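Local coordinates for odorant-binding protein 1d (Locusta migratoria, PDB 4PT1) that probably binds small odorant molecules, as other insect odorant-binding proteins of the PBP/GOBP family do, at residues H20-S25 with M55-S60. Numbering follows the deposited sequence.
Sequences HTCRSS and MVEFNS
Cys22 and Glu57 make the nearest approach between the helix segment 20-25 and the helix end 55-60, with SG of Cys22 lying 4.0 Å from CG of Glu57, a van der Waals contact of sulfur against a methylene. Both side chains start alike, SG and CG each beside its own backbone N (chi1 -69° and -68°), which directs each toward the other helix. The backbones stay well apart, 8.6 Å between CA of Cys22 and CA of Glu57, and the shared surface is small, 77 Å² counting both sides.

The polar link runs through water. The bend at chi2 (-67°) folds the Glu57 chain so that OE1 lies on the side of the bridging water, still 4.4 Å from OG1 of Thr21. That water donates to OE1 of Glu57 at 3.0 Å and sits 2.7 Å from OG1 of Thr21, a hydroxyl also hydrogen-bonded to the carbonyl of Val18 one turn back.

Just beyond Glu57 the second helix stops in a Schellman motif, with N of Ser60 bonded to O of Met55 at 3.0 Å, N of Asn59 to O of Val56 at 3.2 Å, and Asn59, at positive phi, as its C-prime residue. SG of Cys22 is itself bonded to SG of Cys53, one turn before Glu57, so the contact sits beside the disulfide joining helices 15-26 and 45-57, one of three characteristic of the classical insect odorant-binding protein fold.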
loop_
_atom_site.group_PDB
_atom_site.type_symbol
_atom_site.label_atom_id
_atom_site.label_comp_id
_atom_site.label_asym_id
_atom_site.label_seq_id
_atom_site.Cartn_x
_atom_site.Cartn_y
_atom_site.Cartn_z
ATOM N N HIS A 20 11.116 -1.963 7.041
ATOM C CA HIS A 20 12.557 -1.823 7.277
ATOM C C HIS A 20 13.333 -1.775 5.972
ATOM O O HIS A 20 14.116 -0.849 5.748
ATOM C CB HIS A 20 13.050 -2.919 8.176
ATOM C CG HIS A 20 14.511 -2.827 8.469
ATOM N ND1 HIS A 20 14.998 -2.023 9.431
ATOM C CD2 HIS A 20 15.610 -3.418 7.853
ATOM C CE1 HIS A 20 16.337 -2.116 9.451
ATOM N NE2 HIS A 20 16.711 -2.981 8.500
ATOM N N THR A 21 13.084 -2.727 5.074
ATOM C CA THR A 21 13.864 -2.798 3.842
ATOM C C THR A 21 13.495 -1.631 2.924
ATOM O O THR A 21 14.360 -0.985 2.345
ATOM C CB THR A 21 13.664 -4.136 3.099
ATOM O OG1 THR A 21 12.291 -4.324 2.839
ATOM C CG2 THR A 21 14.117 -5.304 3.934
ATOM N N CYS A 22 12.215 -1.331 2.824
ATOM C CA CYS A 22 11.778 -0.293 1.887
ATOM C C CYS A 22 12.098 1.141 2.310
ATOM O O CYS A 22 12.377 2.008 1.462
ATOM C CB CYS A 22 10.294 -0.432 1.590
ATOM S SG CYS A 22 9.912 -1.915 0.616
ATOM N N ARG A 23 12.016 1.410 3.604
ATOM C CA ARG A 23 12.367 2.738 4.097
ATOM C C ARG A 23 13.843 3.008 3.954
ATOM O O ARG A 23 14.234 4.121 3.621
ATOM C CB ARG A 23 11.949 2.949 5.547
ATOM C CG ARG A 23 10.512 3.429 5.653
ATOM C CD ARG A 23 10.318 4.348 6.843
ATOM N NE ARG A 23 10.343 3.579 8.073
ATOM C CZ ARG A 23 10.705 4.063 9.254
ATOM N NH1 ARG A 23 11.103 5.331 9.377
ATOM N NH2 ARG A 23 10.682 3.268 10.314
ATOM N N SER A 24 14.656 1.996 4.215
ATOM C CA SER A 24 16.095 2.139 4.041
ATOM C C SER A 24 16.449 2.353 2.568
ATOM O O SER A 24 17.296 3.179 2.279
ATOM C CB SER A 24 16.875 0.983 4.674
ATOM O OG SER A 24 16.853 -0.198 3.912
ATOM N N SER A 25 15.768 1.663 1.654
ATOM C CA SER A 25 16.031 1.824 0.195
ATOM C C SER A 25 15.640 3.207 -0.369
ATOM O O SER A 25 16.394 3.838 -1.137
ATOM C CB SER A 25 15.290 0.713 -0.565
ATOM O OG SER A 25 15.550 0.791 -1.949
ATOM N N MET A 55 4.886 -2.872 -2.857
ATOM C CA MET A 55 4.193 -3.705 -3.831
ATOM C C MET A 55 5.135 -4.750 -4.427
ATOM O O MET A 55 4.725 -5.887 -4.667
ATOM C CB MET A 55 3.548 -2.854 -4.921
ATOM C CG MET A 55 2.435 -1.962 -4.403
ATOM S SD MET A 55 1.657 -1.044 -5.732
ATOM C CE MET A 55 0.611 -2.332 -6.426
ATOM N N VAL A 56 6.385 -4.368 -4.670
ATOM C CA VAL A 56 7.386 -5.300 -5.240
ATOM C C VAL A 56 7.666 -6.415 -4.254
ATOM O O VAL A 56 7.723 -7.572 -4.625
ATOM C CB VAL A 56 8.703 -4.592 -5.625
ATOM C CG1 VAL A 56 9.745 -5.625 -6.033
ATOM C CG2 VAL A 56 8.463 -3.613 -6.764
ATOM N N GLU A 57 7.797 -6.068 -2.979
ATOM C CA GLU A 57 8.078 -7.070 -1.952
ATOM C C GLU A 57 6.885 -8.041 -1.760
ATOM O O GLU A 57 7.077 -9.211 -1.397
ATOM C CB GLU A 57 8.450 -6.379 -0.646
ATOM C CG GLU A 57 9.779 -5.644 -0.704
ATOM C CD GLU A 57 10.967 -6.568 -0.852
ATOM O OE1 GLU A 57 11.130 -7.483 -0.017
ATOM O OE2 GLU A 57 11.756 -6.357 -1.794
ATOM N N PHE A 58 5.670 -7.580 -2.044
ATOM C CA PHE A 58 4.486 -8.466 -1.988
ATOM C C PHE A 58 3.962 -8.896 -3.365
ATOM O O PHE A 58 2.782 -9.219 -3.518
ATOM C CB PHE A 58 3.377 -7.823 -1.149
ATOM C CG PHE A 58 3.752 -7.639 0.292
ATOM C CD1 PHE A 58 3.975 -8.746 1.105
ATOM C CD2 PHE A 58 3.887 -6.368 0.836
ATOM C CE1 PHE A 58 4.340 -8.584 2.439
ATOM C CE2 PHE A 58 4.241 -6.199 2.170
ATOM C CZ PHE A 58 4.459 -7.314 2.972
ATOM N N ASN A 59 4.849 -8.907 -4.360
ATOM C CA ASN A 59 4.596 -9.547 -5.658
ATOM C C ASN A 59 3.497 -8.938 -6.541
ATOM O O ASN A 59 3.190 -9.507 -7.597
ATOM C CB ASN A 59 4.273 -11.038 -5.467
ATOM C CG ASN A 59 5.258 -11.734 -4.563
ATOM O OD1 ASN A 59 4.902 -12.176 -3.460
ATOM N ND2 ASN A 59 6.517 -11.828 -5.016
ATOM N N SER A 60 2.938 -7.793 -6.141
ATOM C CA SER A 60 1.850 -7.141 -6.886
ATOM C C SER A 60 2.352 -6.128 -7.890
ATOM O O SER A 60 1.565 -5.602 -8.678
ATOM C CB SER A 60 0.837 -6.472 -5.946
ATOM O OG SER A 60 1.454 -5.624 -4.989
HETATM O O HOH W 1 11.314 -6.846 2.898
#